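Local coordinates for UPF0230 protein TM1468 (Thermotoga maritima, PDB 1VPV) that binds long-chain fatty acids such as palmitate and may take part in lipid transport or fatty acid metabolism, at residues R145-N150 / E155-K160; E226-K231 / V256-T261. One frame throughout, in Å; residues are numbered along the deposited sequence.

Interaction 1: R145-N150 / E155-K160; sequences REMLEN and EEVLKK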
loop_
_atom_site.group_PDB
_atom_site.type_symbol
_atom_site.label_atom_id
_atom_site.label_comp_id
_atom_site.label_asym_id
_atom_site.label_seq_id
_atom_site.Cartn_x
_atom_site.Cartn_y
_atom_site.Cartn_z
ATOM N N ARG A 145 -1.068 -3.431 -15.652
ATOM C CA ARG A 145 -0.180 -4.299 -16.445
ATOM C C ARG A 145 -1.006 -5.185 -17.357
ATOM O O ARG A 145 -0.727 -5.313 -18.556
ATOM C CB ARG A 145 0.707 -5.176 -15.546
ATOM C CG ARG A 145 1.623 -6.120 -16.327
ATOM C CD ARG A 145 2.513 -5.352 -17.370
ATOM N NE ARG A 145 3.605 -4.632 -16.700
ATOM C CZ ARG A 145 4.314 -3.638 -17.229
ATOM N NH1 ARG A 145 4.077 -3.189 -18.443
ATOM N NH2 ARG A 145 5.271 -3.074 -16.521
ATOM N N GLU A 146 -2.041 -5.786 -16.781
ATOM C CA GLU A 146 -2.838 -6.759 -17.507
ATOM C C GLU A 146 -3.446 -6.078 -18.713
ATOM O O GLU A 146 -3.365 -6.603 -19.818
ATOM C CB GLU A 146 -3.907 -7.387 -16.626
ATOM C CG GLU A 146 -3.297 -8.210 -15.503
ATOM C CD GLU A 146 -4.296 -8.526 -14.386
ATOM O OE1 GLU A 146 -5.087 -7.642 -13.982
ATOM O OE2 GLU A 146 -4.283 -9.674 -13.907
HETATM N N MSE A 147 -3.981 -4.879 -18.532
HETATM C CA MSE A 147 -4.591 -4.223 -19.673
HETATM C C MSE A 147 -3.573 -3.663 -20.680
HETATM O O MSE A 147 -3.886 -3.579 -21.868
HETATM C CB MSE A 147 -5.697 -3.252 -19.264
HETATM C CG MSE A 147 -5.352 -2.202 -18.329
HETATM SE SE MSE A 147 -6.981 -1.215 -17.715
HETATM C CE MSE A 147 -8.191 -2.751 -17.265
ATOM N N LEU A 148 -2.345 -3.366 -20.250
ATOM C CA LEU A 148 -1.247 -3.098 -21.214
ATOM C C LEU A 148 -0.823 -4.381 -21.960
ATOM O O LEU A 148 -0.594 -4.350 -23.160
ATOM C CB LEU A 148 -0.038 -2.426 -20.552
ATOM C CG LEU A 148 -0.322 -1.027 -19.980
ATOM C CD1 LEU A 148 0.759 -0.590 -19.017
ATOM C CD2 LEU A 148 -0.481 0.011 -21.075
ATOM N N GLU A 149 -0.739 -5.501 -21.254
ATOM C CA GLU A 149 -0.488 -6.780 -21.896
ATOM C C GLU A 149 -1.603 -7.203 -22.861
ATOM O O GLU A 149 -1.393 -8.100 -23.666
ATOM C CB GLU A 149 -0.279 -7.901 -20.861
ATOM C CG GLU A 149 1.030 -7.862 -20.054
ATOM C CD GLU A 149 2.240 -7.402 -20.854
ATOM O OE1 GLU A 149 2.451 -6.168 -21.018
ATOM O OE2 GLU A 149 3.007 -8.269 -21.297
ATOM N N ASN A 150 -2.779 -6.585 -22.787
ATOM C CA ASN A 150 -3.818 -6.801 -23.796
ATOM C C ASN A 150 -3.959 -5.648 -24.781
ATOM O O ASN A 150 -5.033 -5.418 -25.331
ATOM C CB ASN A 150 -5.151 -7.066 -23.100
ATOM C CG ASN A 150 -5.149 -8.387 -22.371
ATOM O OD1 ASN A 150 -4.145 -9.105 -22.373
ATOM N ND2 ASN A 150 -6.267 -8.723 -21.746
ATOM N N GLU A 155 -3.585 6.091 -22.232
ATOM C CA GLU A 155 -4.798 6.882 -22.105
ATOM C C GLU A 155 -5.950 5.973 -21.642
ATOM O O GLU A 155 -6.702 6.313 -20.726
ATOM C CB GLU A 155 -5.119 7.555 -23.452
ATOM C CG GLU A 155 -3.943 8.420 -24.060
ATOM C CD GLU A 155 -3.244 7.817 -25.316
ATOM O OE1 GLU A 155 -3.649 8.106 -26.472
ATOM O OE2 GLU A 155 -2.256 7.092 -25.146
ATOM N N GLU A 156 -6.071 4.802 -22.260
ATOM C CA GLU A 156 -7.103 3.846 -21.872
ATOM C C GLU A 156 -6.864 3.350 -20.456
ATOM O O GLU A 156 -7.790 3.273 -19.677
ATOM C CB GLU A 156 -7.209 2.693 -22.886
ATOM C CG GLU A 156 -7.798 3.170 -24.250
ATOM C CD GLU A 156 -7.701 2.159 -25.413
ATOM O OE1 GLU A 156 -6.747 1.353 -25.473
ATOM O OE2 GLU A 156 -8.591 2.204 -26.305
ATOM N N VAL A 157 -5.618 3.086 -20.081
ATOM C CA VAL A 157 -5.353 2.634 -18.714
ATOM C C VAL A 157 -5.746 3.704 -17.677
ATOM O O VAL A 157 -6.455 3.426 -16.704
ATOM C CB VAL A 157 -3.898 2.232 -18.537
ATOM C CG1 VAL A 157 -3.608 1.918 -17.083
ATOM C CG2 VAL A 157 -3.600 1.029 -19.392
ATOM N N LEU A 158 -5.302 4.936 -17.906
ATOM C CA LEU A 158 -5.556 6.007 -16.947
ATOM C C LEU A 158 -7.045 6.268 -16.769
ATOM O O LEU A 158 -7.513 6.394 -15.637
ATOM C CB LEU A 158 -4.808 7.264 -17.353
ATOM C CG LEU A 158 -3.290 7.069 -17.223
ATOM C CD1 LEU A 158 -2.568 8.141 -18.002
ATOM C CD2 LEU A 158 -2.815 7.076 -15.756
ATOM N N LYS A 159 -7.796 6.265 -17.871
ATOM C CA LYS A 159 -9.256 6.439 -17.814
ATOM C C LYS A 159 -9.919 5.325 -16.993
ATOM O O LYS A 159 -10.778 5.629 -16.130
ATOM C CB LYS A 159 -9.894 6.528 -19.209
ATOM C CG LYS A 159 -11.179 7.359 -19.224
ATOM C CD LYS A 159 -12.348 6.694 -19.975
ATOM C CE LYS A 159 -12.447 7.099 -21.423
ATOM N NZ LYS A 159 -12.782 8.549 -21.552
ATOM N N LYS A 160 -9.505 4.066 -17.212
ATOM C CA LYS A 160 -10.087 2.933 -16.473
ATOM C C LYS A 160 -9.735 2.921 -14.989
ATOM O O LYS A 160 -10.620 2.689 -14.166
ATOM C CB LYS A 160 -9.746 1.566 -17.088
ATOM C CG LYS A 160 -10.953 0.801 -17.615
ATOM C CD LYS A 160 -11.896 0.320 -16.513
ATOM C CE LYS A 160 -13.143 -0.416 -17.100
ATOM N NZ LYS A 160 -14.027 0.483 -17.859
#

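Interaction 2: E226-K231 / V256-T261; sequences EALIEK and VELLNT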
loop_
_atom_site.group_PDB
_atom_site.type_symbol
_atom_site.label_atom_id
_atom_site.label_comp_id
_atom_site.label_asym_id
_atom_site.label_seq_id
_atom_site.Cartn_x
_atom_site.Cartn_y
_atom_site.Cartn_z
ATOM N N GLU A 226 -13.740 -9.413 12.207
ATOM C CA GLU A 226 -15.153 -9.185 11.845
ATOM C C GLU A 226 -15.401 -7.732 11.449
ATOM O O GLU A 226 -16.061 -7.450 10.445
ATOM C CB GLU A 226 -16.099 -9.530 12.984
ATOM C CG GLU A 226 -16.319 -11.020 13.270
ATOM C CD GLU A 226 -16.975 -11.303 14.672
ATOM O OE1 GLU A 226 -17.832 -10.499 15.134
ATOM O OE2 GLU A 226 -16.633 -12.339 15.302
ATOM N N ALA A 227 -14.871 -6.801 12.236
ATOM C CA ALA A 227 -15.049 -5.377 11.947
ATOM C C ALA A 227 -14.526 -4.987 10.556
ATOM O O ALA A 227 -15.125 -4.140 9.887
ATOM C CB ALA A 227 -14.371 -4.536 12.997
ATOM N N LEU A 228 -13.426 -5.603 10.116
ATOM C CA LEU A 228 -12.801 -5.196 8.833
ATOM C C LEU A 228 -13.673 -5.635 7.678
ATOM O O LEU A 228 -13.812 -4.932 6.675
ATOM C CB LEU A 228 -11.394 -5.812 8.655
ATOM C CG LEU A 228 -10.216 -5.449 9.574
ATOM C CD1 LEU A 228 -8.854 -5.578 8.818
ATOM C CD2 LEU A 228 -10.385 -4.073 10.098
ATOM N N ILE A 229 -14.230 -6.833 7.843
ATOM C CA ILE A 229 -15.052 -7.453 6.856
ATOM C C ILE A 229 -16.417 -6.778 6.839
ATOM O O ILE A 229 -16.982 -6.610 5.770
ATOM C CB ILE A 229 -15.164 -8.984 7.089
ATOM C CG1 ILE A 229 -13.808 -9.639 6.795
ATOM C CG2 ILE A 229 -16.254 -9.608 6.195
ATOM C CD1 ILE A 229 -13.693 -11.060 7.282
ATOM N N GLU A 230 -16.928 -6.381 8.002
ATOM C CA GLU A 230 -18.199 -5.635 8.035
ATOM C C GLU A 230 -18.061 -4.266 7.359
ATOM O O GLU A 230 -18.982 -3.824 6.691
ATOM C CB GLU A 230 -18.783 -5.510 9.457
ATOM C CG GLU A 230 -19.147 -6.852 10.062
ATOM C CD GLU A 230 -19.859 -6.763 11.411
ATOM O OE1 GLU A 230 -21.039 -6.325 11.442
ATOM O OE2 GLU A 230 -19.256 -7.172 12.439
ATOM N N LYS A 231 -16.914 -3.616 7.491
ATOM C CA LYS A 231 -16.696 -2.357 6.788
ATOM C C LYS A 231 -16.711 -2.544 5.268
ATOM O O LYS A 231 -17.375 -1.799 4.555
ATOM C CB LYS A 231 -15.396 -1.687 7.244
ATOM C CG LYS A 231 -14.890 -0.548 6.331
ATOM C CD LYS A 231 -15.900 0.607 6.128
ATOM C CE LYS A 231 -15.962 1.539 7.330
ATOM N NZ LYS A 231 -17.115 2.494 7.290
ATOM N N VAL A 256 -3.364 -14.340 8.121
ATOM C CA VAL A 256 -3.887 -15.600 7.641
ATOM C C VAL A 256 -5.310 -15.836 8.140
ATOM O O VAL A 256 -6.139 -16.306 7.390
ATOM C CB VAL A 256 -2.914 -16.772 7.908
ATOM C CG1 VAL A 256 -3.570 -18.115 7.690
ATOM C CG2 VAL A 256 -1.722 -16.660 6.977
ATOM N N GLU A 257 -5.596 -15.508 9.395
ATOM C CA GLU A 257 -6.952 -15.636 9.951
ATOM C C GLU A 257 -7.954 -14.709 9.258
ATOM O O GLU A 257 -9.110 -15.081 9.014
ATOM C CB GLU A 257 -6.946 -15.304 11.447
ATOM C CG GLU A 257 -6.306 -16.343 12.338
ATOM N N LEU A 258 -7.489 -13.498 8.950
ATOM C CA LEU A 258 -8.298 -12.489 8.285
ATOM C C LEU A 258 -8.747 -12.957 6.923
ATOM O O LEU A 258 -9.944 -12.838 6.599
ATOM C CB LEU A 258 -7.526 -11.177 8.148
ATOM C CG LEU A 258 -8.164 -10.057 7.321
ATOM C CD1 LEU A 258 -9.524 -9.695 7.848
ATOM C CD2 LEU A 258 -7.242 -8.846 7.318
ATOM N N LEU A 259 -7.789 -13.482 6.144
ATOM C CA LEU A 259 -8.052 -14.040 4.803
ATOM C C LEU A 259 -8.959 -15.274 4.813
ATOM O O LEU A 259 -9.864 -15.372 4.013
ATOM C CB LEU A 259 -6.739 -14.364 4.050
ATOM C CG LEU A 259 -5.842 -13.143 3.721
ATOM C CD1 LEU A 259 -4.479 -13.610 3.228
ATOM C CD2 LEU A 259 -6.489 -12.179 2.721
ATOM N N ASN A 260 -8.698 -16.220 5.697
ATOM C CA ASN A 260 -9.622 -17.297 5.942
ATOM C C ASN A 260 -11.041 -16.806 6.226
ATOM O O ASN A 260 -11.998 -17.328 5.688
ATOM C CB ASN A 260 -9.106 -18.164 7.106
ATOM C CG ASN A 260 -8.016 -19.146 6.655
ATOM O OD1 ASN A 260 -7.714 -19.233 5.471
ATOM N ND2 ASN A 260 -7.437 -19.882 7.595
ATOM N N THR A 261 -11.191 -15.806 7.084
ATOM C CA THR A 261 -12.517 -15.353 7.393
ATOM C C THR A 261 -13.120 -14.681 6.196
ATOM O O THR A 261 -14.300 -14.824 5.975
ATOM C CB THR A 261 -12.535 -14.416 8.554
ATOM O OG1 THR A 261 -11.980 -15.102 9.674
ATOM C CG2 THR A 261 -13.999 -13.974 8.869
#

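Interaction 1: R145-N150 / E155-K160
No ring, amide or carboxylate lies between Met-147 and Leu-148 on one helix and Val-157 and Lys-160 on the other, so the contact has no flat faces or edges and is made by methyl and methylene groups and one selenium atom. The two helices run close to antiparallel as a helical hairpin, their segment axes 146° apart and 10.0 Å at closest approach. Val-157 faces the first helix, and its CG2 methyl is shared by two partners, touching Leu-148 CD2 at 3.7 Å and Met-147 CG at 3.8 Å. The Leu-148 and Val-157 side chains meet at about a right angle. Met-147, modelled as selenomethionine, holds CG between its backbone N and carbonyl carbon (chi1 56°), a crowded position in a helix, and its SE lies 4.0 Å from Lys-160 CB. That lysine contributes its first methylene; its chain then turns away and NZ forms a salt bridge with Glu-163. Leu-148 also touches Val-15 on strand 15-20, while Leu-158, on another side of the second helix, packs on Tyr-126 and Val-128. With no hydrogen bond or salt bridge joining the two segments, their direct pairing is apolar, centred on the buried Val-157 with the lysine methylene at its margin.

Interaction 2: E226-K231 / V256-T261
Helices 220-232 and 252-263 cross at -45°, with their segment axes 10.3 Å apart at closest approach and running in the same general sense. In this Dak1/DegV-like fold they lie beside one another against the second six-stranded sheet, and helix 252-263 is the connection of a beta-alpha-beta crossover between the adjacent parallel strands 241-248 and 267-275. Ile-229 and Leu-258 both rest on Phe-291 of strand 289-295, which places the seam between the helices over the sheet. Here Leu-228 CD1 meets Leu-258 CD2 at 3.9 Å, the two side chains crossing at about a right angle. Leu-258 carries CG anti to its backbone N (chi1 173°), and this brings the branched end closer to the other helix than its CB direction alone would suggest. Nearby, Ile-229 CD1 and Thr-261 CG2 are modelled 3.3 Å apart, shorter than methyl groups normally come, so the exact spacing is doubtful. Thr-261 thus offers its methyl to the neighbouring helix while its hydroxyl serves its own: OG1 donates to Glu-257 O at 2.9 Å, tilted 29° from the carbonyl plane, and the Thr-261 backbone N reaches the same oxygen from the opposite face of that plane.

In the fold
Both helices of interaction 1 come earlier in the chain than those of interaction 2, and the two contacts lie apart, with centres 30 Å and nearest atoms about 17 Å from each other. The helices of 145-150 / 155-160 pack by the sheet containing strands 15-20 and 125-129, those of 226-231 / 256-261 on the other sheet. A salt bridge from Glu-146 to Arg-243, on the strand preceding helix 252-263, ties the first region to the second sheet. Neither contact includes the palmitate-binding residues Thr-75 and Ser-108. Interaction 2 is near the ligand all the same: the Leu-228 side chain is about 7 Å from the bound palmitic acid, too far for direct contact.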